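Local coordinates for protein glycosyl transferase (Staphylococcus aureus, PDB 5TZJ) that belongs to the family 2 glycosyl transferases and binds uridine-diphosphate-N-acetylglucosamine in a pocket, at residues A[69-74]-A[175-180]; A[87-92]-A[167-172]. All coordinates share one frame; numbering follows the deposited sequence.

Contact 1. Residues A[69-74]-A[175-180]; sequences GGPGKP and SAEDQL. With UD1 (uridine-diphosphate-N-acetylglucosamine), chain C.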
# COMPACT_ATOMS: atom_id res chain seq x y z
N GLY A 69 3.99 -5.77 -16.98
CA GLY A 69 4.67 -6.27 -15.80
C GLY A 69 4.06 -5.89 -14.47
O GLY A 69 4.71 -6.10 -13.43
N GLY A 70 2.85 -5.32 -14.46
CA GLY A 70 2.16 -4.97 -13.24
C GLY A 70 1.05 -3.96 -13.45
O GLY A 70 0.89 -3.42 -14.56
N PRO A 71 0.31 -3.64 -12.37
CA PRO A 71 -0.82 -2.68 -12.43
C PRO A 71 -0.41 -1.23 -12.64
O PRO A 71 -1.27 -0.40 -12.98
CB PRO A 71 -1.46 -2.82 -11.03
CG PRO A 71 -0.88 -4.02 -10.43
CD PRO A 71 0.46 -4.22 -11.03
N GLY A 72 0.85 -0.90 -12.38
CA GLY A 72 1.24 0.50 -12.32
C GLY A 72 1.03 1.23 -13.64
O GLY A 72 0.37 2.26 -13.70
N LYS A 73 1.60 0.68 -14.73
CA LYS A 73 1.50 1.38 -16.01
C LYS A 73 0.05 1.52 -16.50
O LYS A 73 -0.35 2.65 -16.84
CB LYS A 73 2.38 0.71 -17.06
CG LYS A 73 2.29 1.50 -18.38
CD LYS A 73 3.35 1.08 -19.40
CE LYS A 73 3.43 2.10 -20.55
NZ LYS A 73 4.41 1.54 -21.58
N PRO A 74 -0.79 0.48 -16.48
CA PRO A 74 -2.19 0.71 -16.89
C PRO A 74 -2.90 1.72 -16.01
O PRO A 74 -3.76 2.45 -16.53
CB PRO A 74 -2.84 -0.67 -16.83
CG PRO A 74 -1.85 -1.62 -16.36
CD PRO A 74 -0.49 -0.96 -16.34
N SER A 175 4.55 -5.67 -7.57
CA SER A 175 3.85 -5.33 -6.32
C SER A 175 4.70 -4.35 -5.49
O SER A 175 5.88 -4.11 -5.78
CB SER A 175 3.52 -6.59 -5.49
OG SER A 175 4.70 -7.27 -5.04
N ALA A 176 4.09 -3.84 -4.42
CA ALA A 176 4.57 -2.74 -3.58
C ALA A 176 4.57 -1.39 -4.31
O ALA A 176 4.86 -0.36 -3.68
CB ALA A 176 5.97 -3.00 -3.00
N GLU A 177 4.18 -1.35 -5.59
CA GLU A 177 4.06 -0.10 -6.34
C GLU A 177 3.03 0.84 -5.71
O GLU A 177 3.17 2.07 -5.77
CB GLU A 177 3.74 -0.45 -7.83
CG GLU A 177 2.25 -0.70 -8.24
CD GLU A 177 1.44 -1.77 -7.43
OE1 GLU A 177 0.19 -1.65 -7.35
OE2 GLU A 177 2.01 -2.73 -6.86
N ASP A 178 2.05 0.29 -5.01
CA ASP A 178 1.02 1.17 -4.44
C ASP A 178 1.55 1.90 -3.22
O ASP A 178 1.09 2.99 -2.90
CB ASP A 178 -0.22 0.35 -4.10
CG ASP A 178 0.10 -0.98 -3.36
OD1 ASP A 178 1.30 -1.37 -3.23
OD2 ASP A 178 -0.85 -1.64 -2.91
N GLN A 179 2.53 1.32 -2.53
CA GLN A 179 2.90 1.89 -1.24
C GLN A 179 3.44 3.30 -1.41
O GLN A 179 3.08 4.20 -0.64
CB GLN A 179 3.93 1.01 -0.54
CG GLN A 179 3.30 -0.35 -0.13
CD GLN A 179 4.19 -1.14 0.80
OE1 GLN A 179 4.95 -0.56 1.61
NE2 GLN A 179 4.10 -2.45 0.72
N LEU A 180 4.27 3.51 -2.44
CA LEU A 180 4.85 4.84 -2.67
C LEU A 180 3.76 5.81 -3.14
O LEU A 180 3.67 6.94 -2.66
CB LEU A 180 5.98 4.72 -3.71
CG LEU A 180 6.71 5.99 -4.20
CD1 LEU A 180 7.30 6.73 -2.98
CD2 LEU A 180 7.79 5.70 -5.28
C1' UD1 C . -3.19 -6.27 -4.31
C2' UD1 C . -3.70 -4.84 -4.22
C3' UD1 C . -3.58 -4.26 -5.59
C4' UD1 C . -2.13 -4.07 -5.85
C5' UD1 C . -1.50 -5.46 -6.01
C6' UD1 C . -0.02 -5.35 -6.24
C7' UD1 C . -5.30 -4.68 -2.30
C8' UD1 C . -4.11 -4.63 -1.36
N2' UD1 C . -5.10 -4.80 -3.72
O1' UD1 C . -4.08 -6.95 -5.12
O3' UD1 C . -4.36 -3.04 -5.75
O4' UD1 C . -1.93 -3.27 -7.00
O5' UD1 C . -1.76 -6.29 -4.81
O6' UD1 C . 0.53 -4.40 -5.34
O7' UD1 C . -6.41 -4.64 -1.89
N1 UD1 C . -2.92 -6.20 -13.48
C2 UD1 C . -2.42 -5.46 -14.68
N3 UD1 C . -1.19 -5.92 -15.40
C4 UD1 C . -0.48 -7.09 -14.90
C5 UD1 C . -0.97 -7.81 -13.67
C6 UD1 C . -2.19 -7.35 -12.98
O2 UD1 C . -3.01 -4.52 -15.06
O4 UD1 C . 0.50 -7.46 -15.47
C1B UD1 C . -4.07 -5.69 -12.79
C2B UD1 C . -5.16 -6.82 -12.37
O2' UD1 C . -6.03 -7.11 -13.54
C3B UD1 C . -5.80 -6.29 -11.32
C4B UD1 C . -4.76 -5.38 -10.62
O4B UD1 C . -3.64 -5.16 -11.65
O3B UD1 C . -6.91 -5.37 -11.76
C5B UD1 C . -4.17 -5.94 -9.45
O5B UD1 C . -3.53 -7.14 -9.78
PA UD1 C . -3.92 -8.45 -8.85
O1A UD1 C . -3.40 -9.71 -9.49
O2A UD1 C . -5.42 -8.50 -8.63
O3A UD1 C . -3.16 -8.13 -7.40
PB UD1 C . -3.74 -8.38 -5.87
O1B UD1 C . -5.00 -9.22 -5.82
O2B UD1 C . -2.59 -9.17 -5.27
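G72 and E177 face each other across the contact with CA atoms 6.6 Å apart, and their segments run into helices 72-81 and 177-188. The touch between the segments is light and apolar in part. The carboxylate of E177 lies near the ring of P71, with OE1 4.0 Å from CG. The CG of E177 comes to 4.4 Å from the CA of G72. The side chain of E177 is bent. Its first torsion (chi1 85°) tucks CG in over its own backbone, and a second turn at chi2 (-54°) brings the carboxylate round to the ligand. There the two oxygens divide the work. OE1 accepts a hydrogen bond from O4' of UD1 at 2.7 Å, and OE2 accepts one from O6', also at 2.7 Å. On the other segment the P71 ring lies against the ribose, with CG 3.2 Å from O4B, and P74 CG approaches the uracil O2. R75 forms a salt bridge with OE1 of E177, so R75 and O4' both hold this oxygen. Bonds through separate oxygens should limit rotation of the carboxylate and help to orient the sugar by its O4' and O6' hydroxyls.

Contact 2. Residues A[87-92]-A[167-172]; sequences VLFVDS and IYFPEE. With UD1 (uridine-diphosphate-N-acetylglucosamine), chain C.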
# COMPACT_ATOMS: atom_id res chain seq x y z
N VAL A 87 -10.60 10.31 -8.36
CA VAL A 87 -10.46 8.97 -8.91
C VAL A 87 -10.68 7.92 -7.83
O VAL A 87 -10.38 8.11 -6.64
CB VAL A 87 -9.11 8.74 -9.62
CG1 VAL A 87 -8.94 9.71 -10.80
CG2 VAL A 87 -7.94 8.84 -8.66
N LEU A 88 -11.19 6.78 -8.28
CA LEU A 88 -11.29 5.57 -7.47
C LEU A 88 -10.65 4.44 -8.25
O LEU A 88 -11.06 4.17 -9.38
CB LEU A 88 -12.74 5.22 -7.15
CG LEU A 88 -12.98 3.84 -6.53
CD1 LEU A 88 -12.30 3.66 -5.16
CD2 LEU A 88 -14.53 3.61 -6.42
N PHE A 89 -9.66 3.78 -7.65
CA PHE A 89 -9.03 2.63 -8.26
C PHE A 89 -9.71 1.35 -7.77
O PHE A 89 -9.80 1.10 -6.57
CB PHE A 89 -7.53 2.57 -7.92
CG PHE A 89 -6.76 3.76 -8.40
CD1 PHE A 89 -6.25 3.80 -9.74
CD2 PHE A 89 -6.58 4.86 -7.59
CE1 PHE A 89 -5.54 4.91 -10.19
CE2 PHE A 89 -5.86 5.97 -8.04
CZ PHE A 89 -5.34 5.99 -9.34
N VAL A 90 -10.17 0.53 -8.71
CA VAL A 90 -10.74 -0.77 -8.38
C VAL A 90 -10.06 -1.82 -9.22
O VAL A 90 -10.01 -1.69 -10.45
CB VAL A 90 -12.26 -0.82 -8.65
CG1 VAL A 90 -12.79 -2.16 -8.10
CG2 VAL A 90 -12.91 0.37 -8.03
N ASP A 91 -9.61 -2.88 -8.58
CA ASP A 91 -8.98 -3.97 -9.31
C ASP A 91 -10.01 -4.88 -9.95
O ASP A 91 -11.17 -4.98 -9.51
CB ASP A 91 -8.07 -4.76 -8.39
CG ASP A 91 -6.87 -3.95 -8.00
OD1 ASP A 91 -6.56 -2.95 -8.72
OD2 ASP A 91 -6.23 -4.33 -7.00
N SER A 92 -9.57 -5.52 -11.04
CA SER A 92 -10.50 -6.17 -11.96
C SER A 92 -11.26 -7.32 -11.32
O SER A 92 -12.34 -7.68 -11.80
CB SER A 92 -9.73 -6.65 -13.20
OG SER A 92 -8.75 -7.60 -12.86
N ILE A 167 2.02 12.60 -8.97
CA ILE A 167 1.98 11.35 -8.20
C ILE A 167 1.51 10.26 -9.15
O ILE A 167 0.38 10.30 -9.65
CB ILE A 167 1.07 11.47 -6.97
CG1 ILE A 167 1.60 12.56 -6.06
CG2 ILE A 167 1.01 10.13 -6.20
CD1 ILE A 167 0.68 12.81 -4.78
N TYR A 168 2.40 9.31 -9.43
CA TYR A 168 2.11 8.19 -10.32
C TYR A 168 2.56 6.91 -9.65
O TYR A 168 3.24 6.94 -8.63
CB TYR A 168 2.79 8.38 -11.69
CG TYR A 168 2.01 9.40 -12.47
CD1 TYR A 168 0.79 9.05 -13.07
CD2 TYR A 168 2.40 10.73 -12.52
CE1 TYR A 168 0.01 9.99 -13.76
CE2 TYR A 168 1.63 11.70 -13.20
CZ TYR A 168 0.44 11.32 -13.82
OH TYR A 168 -0.34 12.24 -14.48
N PHE A 169 2.16 5.80 -10.22
CA PHE A 169 2.63 4.48 -9.82
C PHE A 169 3.98 4.17 -10.47
O PHE A 169 4.17 4.45 -11.66
CB PHE A 169 1.61 3.40 -10.26
CG PHE A 169 0.28 3.51 -9.54
CD1 PHE A 169 0.12 2.99 -8.26
CD2 PHE A 169 -0.79 4.17 -10.13
CE1 PHE A 169 -1.07 3.08 -7.59
CE2 PHE A 169 -1.99 4.28 -9.44
CZ PHE A 169 -2.13 3.73 -8.15
N PRO A 170 4.91 3.57 -9.74
CA PRO A 170 6.08 2.97 -10.41
C PRO A 170 5.60 1.93 -11.42
O PRO A 170 4.66 1.19 -11.15
CB PRO A 170 6.86 2.32 -9.26
CG PRO A 170 6.43 3.12 -8.05
CD PRO A 170 4.99 3.46 -8.27
N GLU A 171 6.26 1.87 -12.56
CA GLU A 171 5.89 0.94 -13.61
C GLU A 171 6.87 -0.23 -13.69
O GLU A 171 7.99 -0.15 -13.19
CB GLU A 171 5.81 1.70 -14.93
CG GLU A 171 4.85 2.90 -14.83
CD GLU A 171 4.62 3.57 -16.17
OE1 GLU A 171 5.42 3.33 -17.07
OE2 GLU A 171 3.64 4.34 -16.32
N GLU A 172 6.44 -1.33 -14.35
CA GLU A 172 7.22 -2.59 -14.47
C GLU A 172 7.58 -3.19 -13.10
O GLU A 172 8.71 -3.63 -12.87
CB GLU A 172 8.48 -2.38 -15.31
CG GLU A 172 8.26 -2.64 -16.78
CD GLU A 172 9.48 -2.36 -17.64
OE1 GLU A 172 9.32 -2.16 -18.87
OE2 GLU A 172 10.60 -2.36 -17.08
C1' UD1 C . -3.19 -6.27 -4.31
C2' UD1 C . -3.70 -4.84 -4.22
C3' UD1 C . -3.58 -4.26 -5.59
C4' UD1 C . -2.13 -4.07 -5.85
C5' UD1 C . -1.50 -5.46 -6.01
C6' UD1 C . -0.02 -5.35 -6.24
C7' UD1 C . -5.30 -4.68 -2.30
C8' UD1 C . -4.11 -4.63 -1.36
N2' UD1 C . -5.10 -4.80 -3.72
O1' UD1 C . -4.08 -6.95 -5.12
O3' UD1 C . -4.36 -3.04 -5.75
O4' UD1 C . -1.93 -3.27 -7.00
O5' UD1 C . -1.76 -6.29 -4.81
O6' UD1 C . 0.53 -4.40 -5.34
O7' UD1 C . -6.41 -4.64 -1.89
N1 UD1 C . -2.92 -6.20 -13.48
C2 UD1 C . -2.42 -5.46 -14.68
N3 UD1 C . -1.19 -5.92 -15.40
C4 UD1 C . -0.48 -7.09 -14.90
C5 UD1 C . -0.97 -7.81 -13.67
C6 UD1 C . -2.19 -7.35 -12.98
O2 UD1 C . -3.01 -4.52 -15.06
O4 UD1 C . 0.50 -7.46 -15.47
C1B UD1 C . -4.07 -5.69 -12.79
C2B UD1 C . -5.16 -6.82 -12.37
O2' UD1 C . -6.03 -7.11 -13.54
C3B UD1 C . -5.80 -6.29 -11.32
C4B UD1 C . -4.76 -5.38 -10.62
O4B UD1 C . -3.64 -5.16 -11.65
O3B UD1 C . -6.91 -5.37 -11.76
C5B UD1 C . -4.17 -5.94 -9.45
O5B UD1 C . -3.53 -7.14 -9.78
PA UD1 C . -3.92 -8.45 -8.85
O1A UD1 C . -3.40 -9.71 -9.49
O2A UD1 C . -5.42 -8.50 -8.63
O3A UD1 C . -3.16 -8.13 -7.40
PB UD1 C . -3.74 -8.38 -5.87
O1B UD1 C . -5.00 -9.22 -5.82
O2B UD1 C . -2.59 -9.17 -5.27
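OG of S92 is gripped by two groups: it is hydrogen-bonded to O2' of UD1 at 2.8 Å and also to OG of S12. The backbone N of S92 donates to O3B of the same ribose at 2.8 Å in a nearly straight bond. One residue earlier, OD2 of D91 accepts a hydrogen bond from O3' of UD1 at 2.6 Å, the shortest polar bond here. The other oxygen, OD1, forms a salt bridge with R75, so the carboxylate is held from both oxygens. The segments themselves meet through two phenylalanines, F89 from the end of strand 86-89 and F169 from the loop before helix 177-188. Each has CG beside its backbone N and opposite the carbonyl carbon (chi1 -61° and -66°), which carries the rings toward each other from facing backbones. The pair is T-shaped: the edge of F169 points at one face of F89, with ring centroids 5.3 Å apart and planes at 88°. CE2 of F169 comes to 3.7 Å from CE1 of F89. F169 CZ lies 4.1 Å above the F89 plane, off the ring centre. F181 of helix 177-188 meets both rings, stacked on F169 and about perpendicular to F89. F169 also makes a cation-pi contact with R75. Buried apolar rings thus lie beside a charged pair. R75, which also bonds UD1 directly, probably helps to hold the D91 carboxylate where OD2 meets O3'.

In the fold
The centres of contacts 1 and 2 are 6 Å apart, and both touch UD1. Along the chain the order is 69-74, 87-92, 167-172, 175-180, so contact 2 falls between the two halves of contact 1. Helix 72-81 leads into strand 86-89, which pairs in parallel with strand 3-9 in the mixed sheet. Parallel strands 3-9, 33-39, 59-63 and 86-89 are consistent with the Rossmann-like GT-A fold of family 2 glycosyl transferases. The loop 167-172 leads on to helix 177-188. The contacts also pack directly: G72 CA lies 3.6 Å from F169 CB, and P170 lies against E177 and L180. Part of the ligand pocket is therefore built from two distant parts of the chain.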